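Local coordinates for protein DMATS type aromatic prenyltransferase (Streptomyces coelicolor, PDB 6ZS0) that probably transfers a dimethylallyl group to carbon 5 of the indole ring of tryptophan, as a DMATS-type aromatic prenyltransferase with the ABBA-barrel fold, at residues D250-Q255 / V277-R282; R282-A287 / G322-L327; Q184-P189 / R208-T213; S58-P63 / S344-T349. All blocks are in the same frame, centred on the assembly; numbering follows the deposited sequence. Where two conformers were deposited one is given.

All four contacts lie round one end of the ABBA barrel, where strands 64-70, 191-195, 254-260 and 324-332 begin and strands 202-209, 270-275 and 338-344 finish. Contacts 1 and 2 are closest, with centres about 10 Å apart, and share Arg-282; contact 3 lies about 13 Å from contact 1, centre to centre, through the adjoining strands 202-209 and 254-260. Contact 4 joins the loops at the two chain ends of the sheet and encloses the others in sequence; its Asp-59 OD1 meets Arg-252 NH2 of contact 1 at 2.9 Å. Contacts 3 and 4 are farthest apart, at about 24 Å between centres. In this family substrates bind inside the barrel, and the contacts lie at one end of it.

Contact 1. Residues D250-Q255 / V277-R282; sequences DGRPAQ and VRDYVR
Arg-252 and Asp-279 form a salt bridge at the surface of the ABBA barrel, joining the loop that leads into strand 254-260 to the 3-10 turn that follows strand 270-275. These two strands are antiparallel neighbours, so the contact ties together the entry and exit of one strand pair at the barrel end. The grip is side-on: Arg-252 NE reaches Asp-279 OD2 at 2.9 Å and Arg-252 NH1 reaches Asp-279 OD1 at 2.9 Å. It is not a flat fork, because guanidinium and carboxylate planes are turned 44° against each other. NE finds OD2 from above the carboxylate plane, whereas NH1 comes to OD1 on the syn side. The backbone N of Arg-252 also donates to Asp-279 OD2, over 2.9 Å and nearly straight, so that oxygen takes two bonds from one residue. A chi1 of 82° and a bend at chi3 (69°) together bring NE back to the oxygen that the backbone N already uses. CG of Arg-278 lies over one face of the Arg-252 guanidinium, and Arg-278 CD is 3.6 Å from Arg-252 NH1. Asp-59 answers this basic pair, through a salt bridge to Arg-252 and a long, weak ion pair to Arg-278. The second polar centre is the hydroxyl of Tyr-280, whose ring carries Asp-279 CB over one face and turns its edge to Asp-250 OD2, with carboxylate and ring nearly coplanar. Gly-251 N donates to Tyr-280 OH at 2.8 Å, and a water bonded to the same hydroxyl donates to Arg-252 O at 2.7 Å.

Contact 2. Residues R282-A287 / G322-L327; sequences RHDGEA and GLIAYL
The first turn of helix 284-297 is fastened to the start of strand 324-332 through Asp-284, whose carboxylate meets the backbone of Leu-323 and Ile-324; this is helix-on-barrel packing of the ABBA fold. His-283 occupies the N-cap position, and Asp-284 follows it. With CG anti to its own carbonyl carbon (chi1 -80°), Asp-284 sends each oxygen to a separate amide. Ile-324 N donates to Asp-284 OD1 at 2.9 Å in an almost straight bond of 176°, arriving from above the carboxylate plane, while Leu-323 N donates to Asp-284 OD2 at 2.8 Å on the syn side. Asp-284 OD1 takes a further bond from a water, 2.6 Å away, which also donates to Ile-324 O and accepts from Gly-322 N. OD2 has a salt bridge to Arg-315, so a buried charge is met by amides, water and a guanidinium, consistent with an ionised carboxylate. One turn on, the polar contact gives way to an apolar one: Ala-287 CB rests 4.0 Å from Ile-324 CB, and Ile-324 CD1 touches the helix backbone, 3.9 Å from Ala-287 C. Beyond this pair, Ile-324 continues onto Leu-288 and Leu-327 onto Ala-291 of the same helix, while strand 338-344 flanks strand 324-332 in the sheet.

Contact 3. Residues Q184-P189 / R208-T213; sequences QGSGYP and RHDNLT
Ser-186 and Asp-210 meet where the loop between helix 162-175 and strand 191-195 runs beside the outgoing end of strand 202-209, at the rim of the ABBA barrel. From the backbone of Ser-186, CB comes first and lies 3.4 Å from Asp-210 OD2, a packing contact. OG follows, on the backbone-N side and rotated toward that N from the staggered position (chi1 -36°). There Ser-186 OG accepts a hydrogen bond from Asp-210 N over 3.2 Å, with an N-H...O angle of 165°. Ser-186 OG also passes 3.3 Å from Asp-210 CG, but this is packing only, with no bond to the carboxylate. Two backbone hydrogen bonds also cross the contact: Ser-186 N donates to Arg-208 O at 2.8 Å, and Arg-208 N donates to Gly-187 O at 3.0 Å. Pro-189 packs against the strand, its CD 3.5 Å from Arg-208 N. The ring also lies over one face of the Arg-208 guanidinium, but the arginine has two deposited conformers and this overlap describes one of them. The CB of His-209 points away from segment 184-189, yet its ring comes back to it. NE2 is held by a hydrogen bond with Ser-256 of strand 254-260, and Gln-184 O sits at the edge of the His-209 ring, near its plane, 3.4 Å from His-209 CE1.

Contact 4. Residues S58-P63 / S344-T349; sequences SDDHTP and SSEAYT
Hydrogen bonds from Tyr-348 and Thr-349 converge on the carboxylate of Asp-60. Thr-349 OG1 donates to Asp-60 OD2 at 2.7 Å on the anti side, and Tyr-348 N donates to the same oxygen at 3.0 Å; the two come from opposite faces of the carboxylate plane. Asp-60 points that oxygen toward segment 344-349 because its CG lies between its backbone N and carbonyl carbon (chi1 76°). The other oxygen works within its own loop: Thr-62 N (3.1 Å) and Thr-62 OG1 (2.8 Å) reach Asp-60 OD1 from one face, the former closing an Asx turn. Thr-62 OG1 in turn accepts a weak bond from Ala-347 N, and a water donates to Asp-60 OD1 while accepting from Glu-346 N. Four protein donors and a water on one carboxylate would probably favour its ionised form.

Asp-60 lies in the type I turn Ser-58 to His-61, with Thr-62 just after it; Ala-347, Tyr-348 and Thr-349 belong to the turn Glu-346 to Thr-349. One turn precedes strand 64-70 and the other follows strand 338-344, the first and last strands of the ABBA barrel, so the contact spans its closure.

Van der Waals packing surrounds the bonds. Thr-62 CG2 lies 3.7 Å from Ala-347 CB and 3.5 Å from Ser-345 OG, a hydroxyl that is hydrogen-bonded to Gln-13. Obliquely placed to the loop backbone, the Tyr-348 ring brings CD2 to 3.6 Å from Asp-60 O, and helix 6-20 touches the same tyrosine through Leu-6.

Contact 1. Residues D250-Q255 / V277-R282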
loop_
_atom_site.group_PDB
_atom_site.type_symbol
_atom_site.label_atom_id
_atom_site.label_comp_id
_atom_site.label_asym_id
_atom_site.label_seq_id
_atom_site.Cartn_x
_atom_site.Cartn_y
_atom_site.Cartn_z
ATOM N N ASP A 250 -6.917 4.465 18.824
ATOM C CA ASP A 250 -7.570 3.316 19.470
ATOM C C ASP A 250 -8.221 2.367 18.466
ATOM O O ASP A 250 -8.843 1.445 18.922
ATOM C CB ASP A 250 -8.586 3.792 20.492
ATOM C CG ASP A 250 -9.606 4.777 19.955
ATOM O OD1 ASP A 250 -10.423 5.231 20.794
ATOM O OD2 ASP A 250 -9.634 5.021 18.753
ATOM N N GLY A 251 -7.964 2.532 17.178
ATOM C CA GLY A 251 -8.396 1.560 16.156
ATOM C C GLY A 251 -7.245 0.635 15.778
ATOM O O GLY A 251 -6.419 0.286 16.645
ATOM N N ARG A 252 -7.220 0.168 14.547
ATOM C CA ARG A 252 -6.115 -0.711 14.134
ATOM C C ARG A 252 -4.828 0.111 14.164
ATOM O O ARG A 252 -4.858 1.335 14.132
ATOM C CB ARG A 252 -6.384 -1.276 12.743
ATOM C CG ARG A 252 -6.011 -0.338 11.617
ATOM C CD ARG A 252 -6.443 -0.882 10.264
ATOM N NE ARG A 252 -7.892 -0.852 10.182
ATOM C CZ ARG A 252 -8.618 -1.451 9.242
ATOM N NH1 ARG A 252 -9.941 -1.327 9.254
ATOM N NH2 ARG A 252 -8.017 -2.151 8.291
ATOM N N PRO A 253 -3.670 -0.561 14.254
ATOM C CA PRO A 253 -2.404 0.139 14.446
ATOM C C PRO A 253 -2.034 1.053 13.263
ATOM O O PRO A 253 -2.354 0.790 12.103
ATOM C CB PRO A 253 -1.395 -1.028 14.583
ATOM C CG PRO A 253 -2.209 -2.233 14.944
ATOM C CD PRO A 253 -3.523 -2.009 14.232
ATOM N N ALA A 254 -1.397 2.167 13.567
ATOM C CA ALA A 254 -0.701 3.017 12.609
ATOM C C ALA A 254 0.557 2.267 12.167
ATOM O O ALA A 254 0.976 1.326 12.858
ATOM C CB ALA A 254 -0.389 4.383 13.157
ATOM N N GLN A 255 1.139 2.696 11.073
ATOM C CA GLN A 255 2.397 2.108 10.561
ATOM C C GLN A 255 3.331 3.230 10.195
ATOM O O GLN A 255 2.864 4.348 9.832
ATOM C CB GLN A 255 2.157 1.163 9.377
ATOM C CG GLN A 255 1.344 -0.057 9.759
ATOM C CD GLN A 255 1.225 -1.026 8.608
ATOM O OE1 GLN A 255 2.141 -1.167 7.791
ATOM N NE2 GLN A 255 0.125 -1.758 8.596
ATOM N N VAL A 277 -7.350 5.832 8.491
ATOM C CA VAL A 277 -8.413 6.865 8.679
ATOM C C VAL A 277 -9.797 6.200 8.683
ATOM O O VAL A 277 -10.685 6.718 9.354
ATOM C CB VAL A 277 -8.310 7.962 7.610
ATOM C CG1 VAL A 277 -8.498 7.440 6.226
ATOM C CG2 VAL A 277 -9.293 9.100 7.859
ATOM N N ARG A 278 -9.976 5.059 7.999
ATOM C CA ARG A 278 -11.308 4.405 7.921
ATOM C C ARG A 278 -11.807 4.030 9.302
ATOM O O ARG A 278 -13.016 3.821 9.454
ATOM C CB ARG A 278 -11.331 3.181 6.989
ATOM C CG ARG A 278 -10.437 2.014 7.385
ATOM C CD ARG A 278 -10.754 0.823 6.498
ATOM N NE ARG A 278 -12.095 0.363 6.833
ATOM C CZ ARG A 278 -12.901 -0.384 6.054
ATOM N NH1 ARG A 278 -14.100 -0.695 6.490
ATOM N NH2 ARG A 278 -12.509 -0.806 4.882
ATOM N N ASP A 279 -10.915 3.835 10.289
ATOM C CA ASP A 279 -11.307 3.444 11.664
ATOM C C ASP A 279 -11.698 4.667 12.497
ATOM O O ASP A 279 -12.162 4.460 13.580
ATOM C CB ASP A 279 -10.178 2.696 12.366
ATOM C CG ASP A 279 -9.933 1.307 11.838
ATOM O OD1 ASP A 279 -10.699 0.857 10.959
ATOM O OD2 ASP A 279 -9.029 0.646 12.394
ATOM N N TYR A 280 -11.578 5.882 11.962
ATOM C CA TYR A 280 -11.642 7.128 12.791
ATOM C C TYR A 280 -12.665 8.109 12.225
ATOM O O TYR A 280 -12.645 9.273 12.654
ATOM C CB TYR A 280 -10.251 7.781 12.906
ATOM C CG TYR A 280 -9.248 6.853 13.550
ATOM C CD1 TYR A 280 -9.437 6.386 14.828
ATOM C CD2 TYR A 280 -8.127 6.422 12.868
ATOM C CE1 TYR A 280 -8.566 5.487 15.415
ATOM C CE2 TYR A 280 -7.220 5.549 13.440
ATOM C CZ TYR A 280 -7.433 5.083 14.728
ATOM O OH TYR A 280 -6.594 4.173 15.309
ATOM N N VAL A 281 -13.519 7.670 11.310
ATOM C CA VAL A 281 -14.522 8.546 10.648
ATOM C C VAL A 281 -15.900 7.896 10.721
ATOM O O VAL A 281 -15.971 6.679 10.829
ATOM C CB VAL A 281 -14.148 8.793 9.185
ATOM C CG1 VAL A 281 -12.868 9.579 9.074
ATOM C CG2 VAL A 281 -14.067 7.493 8.408
ATOM N N ARG A 282 -16.949 8.700 10.544
ATOM C CA ARG A 282 -18.337 8.191 10.404
ATOM C C ARG A 282 -18.536 7.614 9.007
ATOM O O ARG A 282 -19.326 6.700 8.874
ATOM C CB ARG A 282 -19.354 9.313 10.596
ATOM C CG ARG A 282 -19.334 9.965 11.961
ATOM C CD ARG A 282 -20.326 11.128 12.006
ATOM N NE ARG A 282 -20.476 11.717 13.337
ATOM C CZ ARG A 282 -19.667 12.638 13.875
ATOM N NH1 ARG A 282 -19.915 13.095 15.095
ATOM N NH2 ARG A 282 -18.611 13.082 13.204
HETATM O O HOH W 1 -4.033 3.856 14.258
#

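Contact 2. Residues R282-A287 / G322-L327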
loop_
_atom_site.group_PDB
_atom_site.type_symbol
_atom_site.label_atom_id
_atom_site.label_comp_id
_atom_site.label_asym_id
_atom_site.label_seq_id
_atom_site.Cartn_x
_atom_site.Cartn_y
_atom_site.Cartn_z
ATOM N N ARG A 282 -16.949 8.700 10.544
ATOM C CA ARG A 282 -18.337 8.191 10.404
ATOM C C ARG A 282 -18.536 7.614 9.007
ATOM O O ARG A 282 -19.326 6.700 8.874
ATOM C CB ARG A 282 -19.354 9.313 10.596
ATOM C CG ARG A 282 -19.334 9.965 11.961
ATOM C CD ARG A 282 -20.326 11.128 12.006
ATOM N NE ARG A 282 -20.476 11.717 13.337
ATOM C CZ ARG A 282 -19.667 12.638 13.875
ATOM N NH1 ARG A 282 -19.915 13.095 15.095
ATOM N NH2 ARG A 282 -18.611 13.082 13.204
ATOM N N HIS A 283 -17.889 8.189 7.997
ATOM C CA HIS A 283 -18.100 7.823 6.578
ATOM C C HIS A 283 -16.985 8.404 5.722
ATOM O O HIS A 283 -16.161 9.209 6.228
ATOM C CB HIS A 283 -19.507 8.241 6.086
ATOM C CG HIS A 283 -19.829 9.673 6.345
ATOM N ND1 HIS A 283 -19.207 10.685 5.670
ATOM C CD2 HIS A 283 -20.691 10.258 7.215
ATOM C CE1 HIS A 283 -19.680 11.854 6.095
ATOM N NE2 HIS A 283 -20.593 11.613 7.041
ATOM N N ASP A 284 -16.959 8.027 4.458
ATOM C CA ASP A 284 -15.917 8.483 3.517
ATOM C C ASP A 284 -16.051 9.971 3.212
ATOM O O ASP A 284 -15.056 10.568 2.775
ATOM C CB ASP A 284 -15.928 7.625 2.253
ATOM C CG ASP A 284 -15.203 6.330 2.506
ATOM O OD1 ASP A 284 -14.002 6.427 2.849
ATOM O OD2 ASP A 284 -15.816 5.267 2.334
ATOM N N GLY A 285 -17.203 10.588 3.449
ATOM C CA GLY A 285 -17.288 12.063 3.326
ATOM C C GLY A 285 -16.316 12.740 4.286
ATOM O O GLY A 285 -15.616 13.709 3.890
ATOM N N GLU A 286 -16.272 12.271 5.527
ATOM C CA GLU A 286 -15.352 12.778 6.569
ATOM C C GLU A 286 -13.914 12.443 6.189
ATOM O O GLU A 286 -13.063 13.290 6.326
ATOM C CB GLU A 286 -15.690 12.176 7.921
ATOM C CG GLU A 286 -16.967 12.707 8.507
ATOM C CD GLU A 286 -17.146 12.363 9.974
ATOM O OE1 GLU A 286 -16.363 11.557 10.500
ATOM O OE2 GLU A 286 -18.084 12.904 10.589
ATOM N N ALA A 287 -13.643 11.217 5.732
ATOM C CA ALA A 287 -12.270 10.849 5.317
ATOM C C ALA A 287 -11.797 11.788 4.198
ATOM O O ALA A 287 -10.632 12.226 4.250
ATOM C CB ALA A 287 -12.215 9.400 4.928
ATOM N N GLY A 322 -14.623 3.279 4.384
ATOM C CA GLY A 322 -13.581 2.343 3.957
ATOM C C GLY A 322 -13.054 2.621 2.573
ATOM O O GLY A 322 -12.005 2.085 2.267
ATOM N N LEU A 323 -13.725 3.440 1.761
ATOM C CA LEU A 323 -13.196 3.760 0.415
ATOM C C LEU A 323 -11.824 4.414 0.553
ATOM O O LEU A 323 -10.910 4.033 -0.183
ATOM C CB LEU A 323 -14.166 4.649 -0.354
ATOM C CG LEU A 323 -15.440 3.937 -0.806
ATOM C CD1 LEU A 323 -16.378 4.904 -1.515
ATOM C CD2 LEU A 323 -15.105 2.748 -1.685
ATOM N N ILE A 324 -11.666 5.354 1.478
ATOM C CA ILE A 324 -10.308 5.812 1.866
ATOM C C ILE A 324 -9.891 4.986 3.078
ATOM O O ILE A 324 -10.423 5.205 4.168
ATOM C CB ILE A 324 -10.249 7.319 2.125
ATOM C CG1 ILE A 324 -10.642 8.112 0.888
ATOM C CG2 ILE A 324 -8.859 7.691 2.625
ATOM C CD1 ILE A 324 -10.711 9.612 1.113
ATOM N N ALA A 325 -8.986 4.032 2.894
ATOM C CA ALA A 325 -8.554 3.095 3.945
ATOM C C ALA A 325 -7.472 3.750 4.823
ATOM O O ALA A 325 -7.578 3.700 6.048
ATOM C CB ALA A 325 -8.053 1.829 3.340
ATOM N N TYR A 326 -6.451 4.311 4.205
ATOM C CA TYR A 326 -5.348 4.988 4.918
ATOM C C TYR A 326 -5.081 6.339 4.265
ATOM O O TYR A 326 -5.285 6.501 3.055
ATOM C CB TYR A 326 -4.034 4.200 4.870
ATOM C CG TYR A 326 -3.967 2.946 5.700
ATOM C CD1 TYR A 326 -4.613 1.791 5.319
ATOM C CD2 TYR A 326 -3.233 2.916 6.875
ATOM C CE1 TYR A 326 -4.537 0.637 6.094
ATOM C CE2 TYR A 326 -3.118 1.774 7.640
ATOM C CZ TYR A 326 -3.796 0.630 7.270
ATOM O OH TYR A 326 -3.685 -0.496 8.061
ATOM N N LEU A 327 -4.544 7.246 5.052
ATOM C CA LEU A 327 -3.851 8.449 4.581
ATOM C C LEU A 327 -2.408 8.372 5.050
ATOM O O LEU A 327 -2.158 7.880 6.136
ATOM C CB LEU A 327 -4.518 9.701 5.150
ATOM C CG LEU A 327 -5.909 10.022 4.619
ATOM C CD1 LEU A 327 -6.460 11.250 5.314
ATOM C CD2 LEU A 327 -5.924 10.176 3.116
HETATM O O HOH W 2 -12.912 5.857 5.123
#

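Contact 3. Residues Q184-P189 / R208-T213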
loop_
_atom_site.group_PDB
_atom_site.type_symbol
_atom_site.label_atom_id
_atom_site.label_comp_id
_atom_site.label_asym_id
_atom_site.label_seq_id
_atom_site.Cartn_x
_atom_site.Cartn_y
_atom_site.Cartn_z
ATOM N N GLN A 184 11.534 2.253 18.123
ATOM C CA GLN A 184 10.723 1.226 18.819
ATOM C C GLN A 184 9.394 1.072 18.056
ATOM O O GLN A 184 8.804 2.096 17.636
ATOM C CB GLN A 184 10.528 1.642 20.292
ATOM C CG GLN A 184 9.878 0.592 21.217
ATOM C CD GLN A 184 9.942 0.925 22.708
ATOM O OE1 GLN A 184 10.209 2.063 23.119
ATOM N NE2 GLN A 184 9.680 -0.067 23.545
ATOM N N GLY A 185 8.937 -0.158 17.881
ATOM C CA GLY A 185 7.593 -0.436 17.355
ATOM C C GLY A 185 7.007 -1.668 17.989
ATOM O O GLY A 185 7.665 -2.249 18.861
ATOM N N SER A 186 5.816 -2.082 17.561
ATOM C CA SER A 186 5.080 -3.241 18.121
ATOM C C SER A 186 5.243 -4.459 17.217
ATOM O O SER A 186 4.688 -5.506 17.549
ATOM C CB SER A 186 3.612 -2.921 18.327
ATOM O OG SER A 186 3.431 -1.568 18.744
ATOM N N GLY A 187 5.979 -4.331 16.124
ATOM C CA GLY A 187 6.012 -5.355 15.075
ATOM C C GLY A 187 6.580 -4.807 13.782
ATOM O O GLY A 187 6.801 -3.576 13.667
ATOM N N TYR A 188 6.870 -5.705 12.853
ATOM C CA TYR A 188 7.509 -5.423 11.550
ATOM C C TYR A 188 6.619 -6.031 10.484
ATOM O O TYR A 188 6.867 -7.157 10.034
ATOM C CB TYR A 188 8.930 -6.008 11.519
ATOM C CG TYR A 188 9.800 -5.493 12.620
ATOM C CD1 TYR A 188 10.462 -4.283 12.495
ATOM C CD2 TYR A 188 9.893 -6.174 13.812
ATOM C CE1 TYR A 188 11.218 -3.766 13.534
ATOM C CE2 TYR A 188 10.652 -5.684 14.859
ATOM C CZ TYR A 188 11.309 -4.476 14.722
ATOM O OH TYR A 188 12.058 -3.977 15.756
ATOM N N PRO A 189 5.527 -5.355 10.086
ATOM C CA PRO A 189 4.535 -6.002 9.215
ATOM C C PRO A 189 5.031 -6.264 7.788
ATOM O O PRO A 189 4.542 -7.197 7.191
ATOM C CB PRO A 189 3.316 -5.084 9.227
ATOM C CG PRO A 189 3.836 -3.745 9.704
ATOM C CD PRO A 189 5.084 -4.018 10.543
ATOM N N ARG A 208 4.855 -1.457 12.909
ATOM C CA ARG A 208 3.505 -1.312 13.502
ATOM C C ARG A 208 3.623 -0.435 14.755
ATOM O O ARG A 208 4.605 -0.626 15.509
ATOM C CB ARG A 208 2.972 -2.696 13.868
ATOM C CG ARG A 208 1.461 -2.775 14.046
ATOM C CD ARG A 208 0.997 -4.206 14.323
ATOM N NE ARG A 208 2.009 -5.200 13.968
ATOM C CZ ARG A 208 2.008 -5.988 12.885
ATOM N NH1 ARG A 208 3.029 -6.801 12.690
ATOM N NH2 ARG A 208 1.009 -5.972 12.007
ATOM N N HIS A 209 2.669 0.455 14.981
ATOM C CA HIS A 209 2.674 1.329 16.187
ATOM C C HIS A 209 1.307 1.245 16.837
ATOM O O HIS A 209 0.364 1.811 16.321
ATOM C CB HIS A 209 3.055 2.765 15.829
ATOM C CG HIS A 209 4.399 2.889 15.207
ATOM N ND1 HIS A 209 5.575 2.728 15.927
ATOM C CD2 HIS A 209 4.763 3.120 13.920
ATOM C CE1 HIS A 209 6.592 2.853 15.106
ATOM N NE2 HIS A 209 6.119 3.083 13.876
ATOM N N ASP A 210 1.200 0.501 17.915
ATOM C CA ASP A 210 -0.052 0.387 18.683
ATOM C C ASP A 210 -0.238 1.634 19.553
ATOM O O ASP A 210 0.757 2.079 20.180
ATOM C CB ASP A 210 -0.028 -0.876 19.530
ATOM C CG ASP A 210 0.142 -2.173 18.759
ATOM O OD1 ASP A 210 0.004 -2.159 17.537
ATOM O OD2 ASP A 210 0.425 -3.203 19.419
ATOM N N ASN A 211 -1.456 2.155 19.587
ATOM C CA ASN A 211 -1.895 3.280 20.457
ATOM C C ASN A 211 -0.942 4.450 20.227
ATOM O O ASN A 211 -0.445 5.070 21.200
ATOM C CB ASN A 211 -1.957 2.863 21.926
ATOM C CG ASN A 211 -2.840 1.653 22.125
ATOM O OD1 ASN A 211 -3.970 1.609 21.636
ATOM N ND2 ASN A 211 -2.334 0.663 22.832
ATOM N N LEU A 212 -0.630 4.730 18.979
ATOM C CA LEU A 212 0.287 5.849 18.662
ATOM C C LEU A 212 -0.312 7.179 19.108
ATOM O O LEU A 212 -1.514 7.414 18.936
ATOM C CB LEU A 212 0.568 5.876 17.155
ATOM C CG LEU A 212 1.633 6.855 16.662
ATOM C CD1 LEU A 212 3.031 6.552 17.193
ATOM C CD2 LEU A 212 1.648 6.847 15.157
ATOM N N THR A 213 0.544 8.045 19.662
ATOM C CA THR A 213 0.198 9.434 20.012
ATOM C C THR A 213 0.904 10.409 19.083
ATOM O O THR A 213 1.879 10.032 18.404
ATOM C CB THR A 213 0.632 9.771 21.446
ATOM O OG1 THR A 213 2.056 9.631 21.498
ATOM C CG2 THR A 213 -0.046 8.873 22.448
HETATM O O HOH W 3 4.336 -8.699 11.801
#

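Contact 4. Residues S58-P63 / S344-T349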
loop_
_atom_site.group_PDB
_atom_site.type_symbol
_atom_site.label_atom_id
_atom_site.label_comp_id
_atom_site.label_asym_id
_atom_site.label_seq_id
_atom_site.Cartn_x
_atom_site.Cartn_y
_atom_site.Cartn_z
ATOM N N SER A 58 -6.914 -6.318 1.845
ATOM C CA SER A 58 -7.994 -5.324 2.119
ATOM C C SER A 58 -9.015 -5.929 3.081
ATOM O O SER A 58 -9.066 -7.149 3.207
ATOM C CB SER A 58 -8.651 -4.869 0.849
ATOM O OG SER A 58 -9.362 -5.943 0.246
ATOM N N ASP A 59 -9.826 -5.094 3.748
ATOM C CA ASP A 59 -10.777 -5.539 4.782
ATOM C C ASP A 59 -11.776 -6.522 4.196
ATOM O O ASP A 59 -12.163 -7.463 4.902
ATOM C CB ASP A 59 -11.522 -4.380 5.425
ATOM C CG ASP A 59 -10.669 -3.581 6.390
ATOM O OD1 ASP A 59 -9.405 -3.717 6.338
ATOM O OD2 ASP A 59 -11.267 -2.873 7.214
ATOM N N ASP A 60 -12.195 -6.327 2.945
ATOM C CA ASP A 60 -13.228 -7.226 2.364
ATOM C C ASP A 60 -12.579 -8.342 1.528
ATOM O O ASP A 60 -13.330 -9.068 0.866
ATOM C CB ASP A 60 -14.282 -6.463 1.579
ATOM C CG ASP A 60 -13.852 -5.984 0.204
ATOM O OD1 ASP A 60 -12.641 -6.044 -0.098
ATOM O OD2 ASP A 60 -14.760 -5.529 -0.523
ATOM N N HIS A 61 -11.270 -8.471 1.572
ATOM C CA HIS A 61 -10.503 -9.579 0.949
ATOM C C HIS A 61 -10.455 -9.399 -0.564
ATOM O O HIS A 61 -10.164 -10.404 -1.249
ATOM C CB HIS A 61 -11.058 -10.934 1.340
ATOM C CG HIS A 61 -11.208 -11.062 2.815
ATOM N ND1 HIS A 61 -10.121 -11.014 3.667
ATOM C CD2 HIS A 61 -12.305 -11.145 3.599
ATOM C CE1 HIS A 61 -10.567 -11.157 4.920
ATOM N NE2 HIS A 61 -11.870 -11.242 4.900
ATOM N N THR A 62 -10.677 -8.194 -1.087
ATOM C CA THR A 62 -10.313 -7.930 -2.502
ATOM C C THR A 62 -8.792 -7.949 -2.609
ATOM O O THR A 62 -8.114 -7.269 -1.848
ATOM C CB THR A 62 -10.864 -6.603 -3.013
ATOM O OG1 THR A 62 -12.272 -6.516 -2.783
ATOM C CG2 THR A 62 -10.594 -6.442 -4.494
ATOM N N PRO A 63 -8.165 -8.720 -3.539
ATOM C CA PRO A 63 -6.708 -8.770 -3.588
ATOM C C PRO A 63 -6.061 -7.679 -4.429
ATOM O O PRO A 63 -5.018 -7.903 -5.045
ATOM C CB PRO A 63 -6.474 -10.143 -4.214
ATOM C CG PRO A 63 -7.619 -10.283 -5.182
ATOM C CD PRO A 63 -8.806 -9.692 -4.444
ATOM N N SER A 344 -9.759 1.718 -1.362
ATOM C CA SER A 344 -10.282 0.346 -1.297
ATOM C C SER A 344 -11.030 0.015 -2.589
ATOM O O SER A 344 -11.854 0.808 -3.020
ATOM C CB SER A 344 -11.188 0.204 -0.085
ATOM O OG SER A 344 -10.447 0.383 1.125
ATOM N N SER A 345 -10.816 -1.162 -3.157
ATOM C CA SER A 345 -11.573 -1.626 -4.335
ATOM C C SER A 345 -13.022 -1.971 -3.953
ATOM O O SER A 345 -13.930 -1.658 -4.698
ATOM C CB SER A 345 -10.855 -2.774 -4.993
ATOM O OG SER A 345 -11.707 -3.405 -5.928
ATOM N N GLU A 346 -13.235 -2.627 -2.821
ATOM C CA GLU A 346 -14.582 -3.009 -2.302
ATOM C C GLU A 346 -15.320 -3.865 -3.343
ATOM O O GLU A 346 -16.536 -3.742 -3.485
ATOM C CB GLU A 346 -15.298 -1.741 -1.809
ATOM C CG GLU A 346 -14.591 -1.166 -0.576
ATOM C CD GLU A 346 -15.368 -0.227 0.324
ATOM O OE1 GLU A 346 -16.544 -0.017 0.068
ATOM O OE2 GLU A 346 -14.766 0.294 1.283
ATOM N N ALA A 347 -14.621 -4.807 -3.958
ATOM C CA ALA A 347 -15.218 -5.755 -4.915
ATOM C C ALA A 347 -16.223 -6.661 -4.199
ATOM O O ALA A 347 -17.054 -7.278 -4.916
ATOM C CB ALA A 347 -14.150 -6.585 -5.575
ATOM N N TYR A 348 -16.107 -6.818 -2.875
ATOM C CA TYR A 348 -16.954 -7.741 -2.084
ATOM C C TYR A 348 -17.814 -6.939 -1.114
ATOM O O TYR A 348 -18.327 -7.530 -0.167
ATOM C CB TYR A 348 -16.064 -8.785 -1.433
ATOM C CG TYR A 348 -15.400 -9.691 -2.423
ATOM C CD1 TYR A 348 -16.150 -10.583 -3.188
ATOM C CD2 TYR A 348 -14.035 -9.639 -2.646
ATOM C CE1 TYR A 348 -15.543 -11.411 -4.116
ATOM C CE2 TYR A 348 -13.417 -10.478 -3.553
ATOM C CZ TYR A 348 -14.170 -11.375 -4.295
ATOM O OH TYR A 348 -13.559 -12.178 -5.210
ATOM N N THR A 349 -17.981 -5.649 -1.356
ATOM C CA THR A 349 -18.821 -4.770 -0.512
ATOM C C THR A 349 -19.960 -4.270 -1.398
ATOM O O THR A 349 -19.748 -3.283 -2.123
ATOM C CB THR A 349 -17.952 -3.700 0.160
ATOM O OG1 THR A 349 -16.859 -4.383 0.799
ATOM C CG2 THR A 349 -18.704 -2.886 1.185
HETATM O O HOH W 4 -11.477 -3.617 -0.774
#